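Long-range contact in lysine/ornithine decarboxylase (Vibrio vulnificus, PDB 2PLJ), which catalyses the pyridoxal-phosphate-dependent decarboxylation of lysine and ornithine, the latter yielding putrescine: residues 80-94 with 102-115. Residues are numbered along the deposited sequence; the frame is centred on the assembly and turned at random.
With P3T ((4-{[(4-aminobutyl)amino]methyl}-5-hydroxy-6-methylpyridin-3-yl)methyl dihydrogen phosphate), chain D.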
ATOM      1  N   THR A  80      18.129  20.894 -17.167  1.00 13.24           N
ATOM      2  CA  THR A  80      18.635  19.532 -17.019  1.00 12.64           C
ATOM      3  C   THR A  80      17.533  18.732 -16.308  1.00 13.30           C
ATOM      4  O   THR A  80      17.116  19.089 -15.192  1.00 13.24           O
ATOM      5  CB  THR A  80      19.965  19.497 -16.236  1.00 13.46           C
ATOM      6  OG1 THR A  80      20.941  20.294 -16.942  1.00 13.36           O
ATOM      7  CG2 THR A  80      20.498  18.045 -16.115  1.00 14.18           C
ATOM      8  N   LEU A  81      17.090  17.657 -16.968  1.00 12.18           N
ATOM      9  CA  LEU A  81      15.992  16.855 -16.428  1.00 12.85           C
ATOM     10  C   LEU A  81      16.504  15.659 -15.632  1.00 14.07           C
ATOM     11  O   LEU A  81      17.120  14.732 -16.187  1.00 14.55           O
ATOM     12  CB  LEU A  81      15.069  16.389 -17.564  1.00 12.66           C
ATOM     13  CG  LEU A  81      14.508  17.503 -18.457  1.00 12.85           C
ATOM     14  CD1 LEU A  81      13.686  16.925 -19.630  1.00 15.91           C
ATOM     15  CD2 LEU A  81      13.705  18.522 -17.624  1.00 13.69           C
ATOM     16  N   HIS A  82      16.235  15.702 -14.337  1.00 13.79           N
ATOM     17  CA  HIS A  82      16.589  14.624 -13.422  1.00 13.44           C
ATOM     18  C   HIS A  82      15.361  13.753 -13.175  1.00 13.85           C
ATOM     19  O   HIS A  82      14.487  14.115 -12.382  1.00 13.46           O
ATOM     20  CB  HIS A  82      17.094  15.236 -12.100  1.00 14.01           C
ATOM     21  CG  HIS A  82      18.499  15.774 -12.182  1.00 13.61           C
ATOM     22  ND1 HIS A  82      18.813  16.972 -12.785  1.00 17.76           N
ATOM     23  CD2 HIS A  82      19.674  15.266 -11.727  1.00 11.45           C
ATOM     24  CE1 HIS A  82      20.119  17.190 -12.693  1.00 13.41           C
ATOM     25  NE2 HIS A  82      20.667  16.157 -12.079  1.00 17.10           N
ATOM     26  N   TYR A  83      15.299  12.603 -13.833  1.00 13.41           N
ATOM     27  CA  TYR A  83      14.144  11.691 -13.590  1.00 13.77           C
ATOM     28  C   TYR A  83      14.041  11.248 -12.118  1.00 13.34           C
ATOM     29  O   TYR A  83      15.001  10.702 -11.571  1.00 13.80           O
ATOM     30  CB  TYR A  83      14.295  10.457 -14.496  1.00 13.80           C
ATOM     31  CG  TYR A  83      13.221   9.425 -14.208  1.00 15.22           C
ATOM     32  CD1 TYR A  83      11.869   9.737 -14.366  1.00 16.50           C
ATOM     33  CD2 TYR A  83      13.559   8.142 -13.763  1.00 16.80           C
ATOM     34  CE1 TYR A  83      10.876   8.766 -14.129  1.00 15.07           C
ATOM     35  CE2 TYR A  83      12.574   7.168 -13.507  1.00 14.73           C
ATOM     36  CZ  TYR A  83      11.235   7.504 -13.676  1.00 13.58           C
ATOM     37  OH  TYR A  83      10.257   6.551 -13.451  1.00 15.62           O
ATOM     38  N   ALA A  84      12.886  11.501 -11.496  1.00 13.75           N
ATOM     39  CA  ALA A  84      12.640  11.058 -10.127  1.00 13.64           C
ATOM     40  C   ALA A  84      12.259   9.564 -10.174  1.00 13.93           C
ATOM     41  O   ALA A  84      11.230   9.163 -10.791  1.00 14.40           O
ATOM     42  CB  ALA A  84      11.515  11.894  -9.471  1.00 15.69           C
ATOM     43  N   LEU A  85      13.100   8.741  -9.571  1.00 14.44           N
ATOM     44  CA  LEU A  85      12.843   7.292  -9.573  1.00 14.67           C
ATOM     45  C   LEU A  85      11.549   6.963  -8.848  1.00 14.80           C
ATOM     46  O   LEU A  85      10.891   5.962  -9.182  1.00 14.91           O
ATOM     47  CB  LEU A  85      13.990   6.507  -8.936  1.00 16.35           C
ATOM     48  CG  LEU A  85      15.075   6.045  -9.910  1.00 14.22           C
ATOM     49  CD1 LEU A  85      15.777   7.229 -10.527  1.00 17.29           C
ATOM     50  CD2 LEU A  85      16.041   5.091  -9.176  1.00 17.34           C
ATOM     51  N   LYS A  86      11.203   7.760  -7.840  1.00 15.10           N
ATOM     52  CA  LYS A  86      10.070   7.454  -6.887  1.00 16.41           C
ATOM     53  C   LYS A  86       8.798   6.837  -7.553  1.00 15.03           C
ATOM     54  O   LYS A  86       8.291   5.771  -7.132  1.00 14.68           O
ATOM     55  CB  LYS A  86       9.617   8.760  -6.171  1.00 18.31           C
ATOM     56  CG  LYS A  86      10.494   9.349  -5.074  1.00 23.37           C
ATOM     57  CD  LYS A  86       9.876  10.700  -4.630  1.00 23.02           C
ATOM     58  CE  LYS A  86       8.415  10.892  -5.158  1.00 29.41           C
ATOM     59  NZ  LYS A  86       7.978  12.256  -5.633  1.00 29.06           N
ATOM     60  N   PRO A  87       8.248   7.510  -8.593  1.00 15.04           N
ATOM     61  CA  PRO A  87       7.000   6.959  -9.156  1.00 13.36           C
ATOM     62  C   PRO A  87       7.095   5.602  -9.854  1.00 13.62           C
ATOM     63  O   PRO A  87       6.071   4.896  -9.965  1.00 13.54           O
ATOM     64  CB  PRO A  87       6.578   8.004 -10.188  1.00 13.63           C
ATOM     65  CG  PRO A  87       7.911   8.684 -10.570  1.00 16.36           C
ATOM     66  CD  PRO A  87       8.616   8.787  -9.246  1.00 14.51           C
ATOM     67  N   LEU A  88       8.282   5.268 -10.364  1.00 12.80           N
ATOM     68  CA  LEU A  88       8.503   4.005 -11.119  1.00 13.78           C
ATOM     69  C   LEU A  88      10.015   3.750 -11.126  1.00 14.10           C
ATOM     70  O   LEU A  88      10.701   4.162 -12.047  1.00 15.18           O
ATOM     71  CB  LEU A  88       7.922   4.070 -12.550  1.00 14.16           C
ATOM     72  CG  LEU A  88       8.094   2.751 -13.314  1.00 14.77           C
ATOM     73  CD1 LEU A  88       7.435   1.558 -12.532  1.00 17.74           C
ATOM     74  CD2 LEU A  88       7.554   2.874 -14.747  1.00 13.73           C
ATOM     75  N   PRO A  89      10.531   3.158 -10.032  1.00 14.82           N
ATOM     76  CA  PRO A  89      11.972   2.936  -9.870  1.00 15.18           C
ATOM     77  C   PRO A  89      12.404   1.661 -10.570  1.00 15.96           C
ATOM     78  O   PRO A  89      12.821   0.684  -9.913  1.00 18.06           O
ATOM     79  CB  PRO A  89      12.114   2.810  -8.346  1.00 15.39           C
ATOM     80  CG  PRO A  89      10.837   2.117  -7.904  1.00 16.45           C
ATOM     81  CD  PRO A  89       9.773   2.734  -8.826  1.00 15.30           C
ATOM     82  N   HIS A  90      12.279   1.641 -11.896  1.00 16.04           N
ATOM     83  CA  HIS A  90      12.412   0.395 -12.653  1.00 15.28           C
ATOM     84  C   HIS A  90      13.740   0.416 -13.404  1.00 14.54           C
ATOM     85  O   HIS A  90      14.043   1.368 -14.115  1.00 14.74           O
ATOM     86  CB  HIS A  90      11.241   0.255 -13.615  1.00 15.70           C
ATOM     87  CG  HIS A  90      11.147  -1.089 -14.265  1.00 16.14           C
ATOM     88  ND1 HIS A  90      12.147  -1.590 -15.072  1.00 15.07           N
ATOM     89  CD2 HIS A  90      10.158  -2.013 -14.260  1.00 17.61           C
ATOM     90  CE1 HIS A  90      11.798  -2.794 -15.501  1.00 15.63           C
ATOM     91  NE2 HIS A  90      10.590  -3.074 -15.028  1.00 17.82           N
ATOM     92  N   PRO A  91      14.539  -0.648 -13.264  1.00 14.41           N
ATOM     93  CA  PRO A  91      15.886  -0.629 -13.881  1.00 15.23           C
ATOM     94  C   PRO A  91      15.855  -0.401 -15.413  1.00 13.95           C
ATOM     95  O   PRO A  91      16.746   0.267 -15.949  1.00 13.20           O
ATOM     96  CB  PRO A  91      16.462  -2.017 -13.574  1.00 15.87           C
ATOM     97  CG  PRO A  91      15.454  -2.729 -12.757  1.00 18.42           C
ATOM     98  CD  PRO A  91      14.232  -1.897 -12.540  1.00 15.17           C
ATOM     99  N   VAL A  92      14.845  -0.936 -16.085  1.00 13.42           N
ATOM    100  CA  VAL A  92      14.718  -0.712 -17.539  1.00 13.67           C
ATOM    101  C   VAL A  92      14.421   0.761 -17.863  1.00 12.63           C
ATOM    102  O   VAL A  92      14.985   1.324 -18.800  1.00 12.65           O
ATOM    103  CB  VAL A  92      13.678  -1.627 -18.164  1.00 14.02           C
ATOM    104  CG1 VAL A  92      13.444  -1.222 -19.639  1.00 15.52           C
ATOM    105  CG2 VAL A  92      14.192  -3.071 -18.128  1.00 14.38           C
ATOM    106  N   VAL A  93      13.601   1.390 -17.032  1.00 12.63           N
ATOM    107  CA  VAL A  93      13.329   2.828 -17.188  1.00 13.09           C
ATOM    108  C   VAL A  93      14.637   3.641 -16.991  1.00 13.51           C
ATOM    109  O   VAL A  93      14.942   4.578 -17.760  1.00 13.06           O
ATOM    110  CB  VAL A  93      12.194   3.290 -16.242  1.00 12.31           C
ATOM    111  CG1 VAL A  93      12.094   4.837 -16.261  1.00 12.96           C
ATOM    112  CG2 VAL A  93      10.841   2.598 -16.647  1.00 14.78           C
ATOM    113  N   VAL A  94      15.387   3.290 -15.944  1.00 13.60           N
ATOM    114  CA  VAL A  94      16.676   3.934 -15.678  1.00 14.68           C
ATOM    115  C   VAL A  94      17.630   3.790 -16.877  1.00 14.70           C
ATOM    116  O   VAL A  94      18.213   4.792 -17.354  1.00 13.86           O
ATOM    117  CB  VAL A  94      17.312   3.391 -14.363  1.00 15.12           C
ATOM    118  CG1 VAL A  94      18.714   3.947 -14.166  1.00 16.51           C
ATOM    119  CG2 VAL A  94      16.439   3.807 -13.169  1.00 15.22           C
ATOM    120  N   ALA A 102      19.352  11.459 -20.010  1.00 14.86           N
ATOM    121  CA  ALA A 102      18.717  11.971 -18.803  1.00 14.48           C
ATOM    122  C   ALA A 102      19.671  11.979 -17.621  1.00 14.43           C
ATOM    123  O   ALA A 102      20.644  11.227 -17.603  1.00 14.49           O
ATOM    124  CB  ALA A 102      17.481  11.135 -18.424  1.00 14.72           C
ATOM    125  N   SER A 103      19.352  12.820 -16.631  1.00 14.27           N
ATOM    126  CA  SER A 103      19.968  12.727 -15.310  1.00 14.38           C
ATOM    127  C   SER A 103      18.899  12.126 -14.351  1.00 13.78           C
ATOM    128  O   SER A 103      17.794  11.733 -14.809  1.00 13.38           O
ATOM    129  CB  SER A 103      20.439  14.115 -14.849  1.00 14.83           C
ATOM    130  OG  SER A 103      21.451  14.609 -15.722  1.00 14.79           O
ATOM    131  N   PHE A 104      19.227  12.035 -13.056  1.00 13.28           N
ATOM    132  CA  PHE A 104      18.364  11.285 -12.095  1.00 13.92           C
ATOM    133  C   PHE A 104      18.272  11.997 -10.766  1.00 14.92           C
ATOM    134  O   PHE A 104      19.211  12.682 -10.332  1.00 14.04           O
ATOM    135  CB  PHE A 104      18.917   9.861 -11.924  1.00 14.39           C
ATOM    136  CG  PHE A 104      18.890   9.088 -13.211  1.00 13.67           C
ATOM    137  CD1 PHE A 104      17.704   8.492 -13.653  1.00 15.22           C
ATOM    138  CD2 PHE A 104      20.009   9.093 -14.047  1.00 14.31           C
ATOM    139  CE1 PHE A 104      17.661   7.810 -14.893  1.00 14.29           C
ATOM    140  CE2 PHE A 104      19.972   8.436 -15.290  1.00 16.02           C
ATOM    141  CZ  PHE A 104      18.788   7.794 -15.707  1.00 15.76           C
ATOM    142  N   ASP A 105      17.123  11.812 -10.151  1.00 14.60           N
ATOM    143  CA  ASP A 105      16.774  12.369  -8.863  1.00 15.32           C
ATOM    144  C   ASP A 105      16.505  11.180  -7.941  1.00 15.79           C
ATOM    145  O   ASP A 105      15.609  10.367  -8.209  1.00 15.51           O
ATOM    146  CB  ASP A 105      15.530  13.231  -9.007  1.00 15.40           C
ATOM    147  CG  ASP A 105      14.943  13.632  -7.673  1.00 20.49           C
ATOM    148  OD1 ASP A 105      15.742  13.746  -6.707  1.00 25.66           O
ATOM    149  OD2 ASP A 105      13.712  13.887  -7.610  1.00 22.11           O
ATOM    150  N   LEU A 106      17.322  11.073  -6.894  1.00 14.72           N
ATOM    151  CA  LEU A 106      17.346   9.957  -5.930  1.00 15.25           C
ATOM    152  C   LEU A 106      16.828  10.445  -4.564  1.00 15.87           C
ATOM    153  O   LEU A 106      17.058  11.575  -4.186  1.00 18.08           O
ATOM    154  CB  LEU A 106      18.801   9.470  -5.731  1.00 14.80           C
ATOM    155  CG  LEU A 106      19.619   9.239  -7.008  1.00 14.34           C
ATOM    156  CD1 LEU A 106      21.005   8.769  -6.585  1.00 16.65           C
ATOM    157  CD2 LEU A 106      18.922   8.239  -7.947  1.00 17.25           C
ATOM    158  N   ALA A 107      16.148   9.571  -3.834  1.00 15.84           N
ATOM    159  CA  ALA A 107      15.609   9.948  -2.538  1.00 16.03           C
ATOM    160  C   ALA A 107      16.054   9.057  -1.385  1.00 15.49           C
ATOM    161  O   ALA A 107      15.853   9.434  -0.223  1.00 14.82           O
ATOM    162  CB  ALA A 107      14.105   9.933  -2.635  1.00 18.66           C
ATOM    163  N   THR A 108      16.583   7.867  -1.702  1.00 13.78           N
ATOM    164  CA  THR A 108      16.953   6.870  -0.703  1.00 13.87           C
ATOM    165  C   THR A 108      18.157   6.041  -1.147  1.00 14.14           C
ATOM    166  O   THR A 108      18.510   5.975  -2.341  1.00 13.74           O
ATOM    167  CB  THR A 108      15.798   5.863  -0.417  1.00 14.32           C
ATOM    168  OG1 THR A 108      15.554   5.107  -1.611  1.00 13.38           O
ATOM    169  CG2 THR A 108      14.506   6.603   0.018  1.00 15.08           C
ATOM    170  N   THR A 109      18.759   5.392  -0.167  1.00 14.42           N
ATOM    171  CA  THR A 109      19.827   4.438  -0.430  1.00 14.77           C
ATOM    172  C   THR A 109      19.397   3.398  -1.465  1.00 14.41           C
ATOM    173  O   THR A 109      20.197   3.039  -2.330  1.00 14.29           O
ATOM    174  CB  THR A 109      20.302   3.824   0.866  1.00 15.18           C
ATOM    175  OG1 THR A 109      20.830   4.871   1.691  1.00 15.08           O
ATOM    176  CG2 THR A 109      21.360   2.752   0.614  1.00 16.00           C
ATOM    177  N   GLY A 110      18.160   2.883  -1.351  1.00 14.09           N
ATOM    178  CA  GLY A 110      17.668   1.906  -2.354  1.00 15.34           C
ATOM    179  C   GLY A 110      17.750   2.430  -3.789  1.00 15.01           C
ATOM    180  O   GLY A 110      18.145   1.702  -4.703  1.00 15.82           O
ATOM    181  N   GLU A 111      17.389   3.707  -3.973  1.00 13.62           N
ATOM    182  CA  GLU A 111      17.449   4.358  -5.280  1.00 15.26           C
ATOM    183  C   GLU A 111      18.897   4.596  -5.724  1.00 14.90           C
ATOM    184  O   GLU A 111      19.230   4.401  -6.895  1.00 15.18           O
ATOM    185  CB  GLU A 111      16.617   5.622  -5.298  1.00 15.42           C
ATOM    186  CG  GLU A 111      15.127   5.298  -5.040  1.00 16.60           C
ATOM    187  CD  GLU A 111      14.213   6.477  -5.155  1.00 20.68           C
ATOM    188  OE1 GLU A 111      14.709   7.617  -5.293  1.00 18.35           O
ATOM    189  OE2 GLU A 111      12.974   6.258  -5.061  1.00 20.42           O
ATOM    190  N   VAL A 112      19.760   4.964  -4.775  1.00 14.23           N
ATOM    191  CA  VAL A 112      21.202   5.047  -5.058  1.00 14.01           C
ATOM    192  C   VAL A 112      21.684   3.686  -5.595  1.00 14.05           C
ATOM    193  O   VAL A 112      22.372   3.601  -6.642  1.00 14.33           O
ATOM    194  CB  VAL A 112      21.987   5.447  -3.776  1.00 13.77           C
ATOM    195  CG1 VAL A 112      23.523   5.227  -3.978  1.00 14.59           C
ATOM    196  CG2 VAL A 112      21.713   6.891  -3.412  1.00 15.56           C
ATOM    197  N   GLU A 113      21.311   2.623  -4.884  1.00 13.37           N
ATOM    198  CA  GLU A 113      21.781   1.278  -5.247  1.00 15.31           C
ATOM    199  C   GLU A 113      21.288   0.860  -6.645  1.00 14.73           C
ATOM    200  O   GLU A 113      22.038   0.198  -7.409  1.00 14.82           O
ATOM    201  CB  GLU A 113      21.365   0.301  -4.150  1.00 15.56           C
ATOM    202  CG  GLU A 113      22.219   0.500  -2.884  1.00 17.58           C
ATOM    203  CD  GLU A 113      21.845  -0.408  -1.699  1.00 20.82           C
ATOM    204  OE1 GLU A 113      20.796  -1.081  -1.750  1.00 29.53           O
ATOM    205  OE2 GLU A 113      22.615  -0.405  -0.712  1.00 28.84           O
ATOM    206  N   LEU A 114      20.041   1.224  -6.956  1.00 14.59           N
ATOM    207  CA  LEU A 114      19.455   0.900  -8.259  1.00 14.94           C
ATOM    208  C   LEU A 114      20.266   1.591  -9.371  1.00 14.95           C
ATOM    209  O   LEU A 114      20.747   0.920 -10.290  1.00 15.49           O
ATOM    210  CB  LEU A 114      17.973   1.282  -8.330  1.00 16.52           C
ATOM    211  CG  LEU A 114      17.365   1.030  -9.723  1.00 18.02           C
ATOM    212  CD1 LEU A 114      17.571  -0.388 -10.219  1.00 25.10           C
ATOM    213  CD2 LEU A 114      15.880   1.381  -9.596  1.00 21.85           C
ATOM    214  N   VAL A 115      20.455   2.915  -9.275  1.00 14.47           N
ATOM    215  CA  VAL A 115      21.214   3.601 -10.352  1.00 15.01           C
ATOM    216  C   VAL A 115      22.662   3.109 -10.435  1.00 15.10           C
ATOM    217  O   VAL A 115      23.219   2.982 -11.551  1.00 15.21           O
ATOM    218  CB  VAL A 115      21.095   5.149 -10.307  1.00 15.14           C
ATOM    219  CG1 VAL A 115      19.600   5.541 -10.393  1.00 14.20           C
ATOM    220  CG2 VAL A 115      21.739   5.726  -9.026  1.00 16.09           C
TER
HETATM  221  OAE P3T D 501       6.928  14.823 -11.400  1.00 15.82           O
HETATM  222  PAU P3T D 501       6.167  14.216 -10.144  1.00 17.90           P
HETATM  223  OAF P3T D 501       6.132  12.617 -10.242  1.00 17.28           O
HETATM  224  OAC P3T D 501       4.786  14.793  -9.889  1.00 17.00           O
HETATM  225  OAP P3T D 501       7.013  14.466  -8.787  1.00 16.51           O
HETATM  226  CAM P3T D 501       8.384  13.890  -8.695  1.00 19.33           C
HETATM  227  CAS P3T D 501       8.997  14.505  -7.429  1.00 19.91           C
HETATM  228  CAH P3T D 501      10.065  15.376  -7.687  1.00 20.96           C
HETATM  229  NAO P3T D 501      10.678  15.988  -6.674  1.00 20.17           N
HETATM  230  CAQ P3T D 501      10.294  15.835  -5.412  1.00 20.56           C
HETATM  231  CAA P3T D 501      11.039  16.613  -4.299  1.00 23.13           C
HETATM  232  CAR P3T D 501       9.206  15.000  -5.084  1.00 21.36           C
HETATM  233  OAD P3T D 501       8.853  14.858  -3.798  1.00 22.15           O
HETATM  234  CAT P3T D 501       8.523  14.322  -6.117  1.00 18.18           C
HETATM  235  CAG P3T D 501       7.460  13.426  -5.790  1.00 19.95           C
HETATM  236  NAN P3T D 501       6.791  13.584  -4.657  1.00 24.54           N
HETATM  237  CAL P3T D 501       5.681  12.717  -4.144  1.00 25.66           C
HETATM  238  CAK P3T D 501       4.607  12.427  -5.205  1.00 21.96           C
HETATM  239  CAJ P3T D 501       3.595  11.448  -4.531  1.00 21.35           C
HETATM  240  CAI P3T D 501       2.466  11.076  -5.498  1.00 21.89           C
HETATM  241  NAB P3T D 501       1.382  10.323  -4.822  1.00 18.86           N
HETATM  242  O   HOH W   1      13.383   9.581  -6.568  1.00 19.92           O
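Leu85 is the knob of this contact: it leaves the end of strand 80-84 and drops into a hollow lined by Phe104, Leu106, Glu111, Leu114 and Val115. CD1 lies obliquely against the Phe104 ring, while CD2 reaches helix 109-117, 3.7 Å from Leu114 CD2 and 3.8 Å from Val115 CG1. Leu114 answers as a second knob; with CG anti to the backbone N (chi1 176°), it sets its two methyls among Pro89, Pro91 and Val94, CD1 against the Pro91 ring and CD2 3.2 Å from Pro89 O. Phe104 fills the space between strand 80-84 and helix 91-100, its CD1 near Tyr83 CB, its CZ 3.5 Å from Val94 O and close to Val94 CG1. On the opposite face of the sheet, Ser103 CB sits over the centre of the His82 ring in a CH-pi contact.

Strands 80-84 and 103-106 run parallel, as a right-handed beta-alpha-beta crossover requires, and four backbone bonds zip them together. The last, Leu85 N to Asp105 O at 3.3 Å, is nearly straight at hydrogen. Beyond it a water bridges the two segments, accepting from Lys86 N and donating to Asp105 O and to Glu111 OE1. OE1 also accepts from Ala107 N, so Glu111 holds the turn after strand 103-106 directly.

The C-terminal ends of these strands face the cofactor, as in beta/alpha barrels. The modelled bond from Lys86 NZ to CAG of the pyridoxal phosphate-putrescine adduct is doubtful, since NZ also lies implausibly close to the putrescine nitrogen on CAG. Ala84 CB touches CAM, and Asp105, whose OD1 is held by Thr128, places OD2 3.8 Å from the pyridine NAO. The greasy interlock and the water-bridged joint thus probably help fix the backbone from which the cofactor lysine extends.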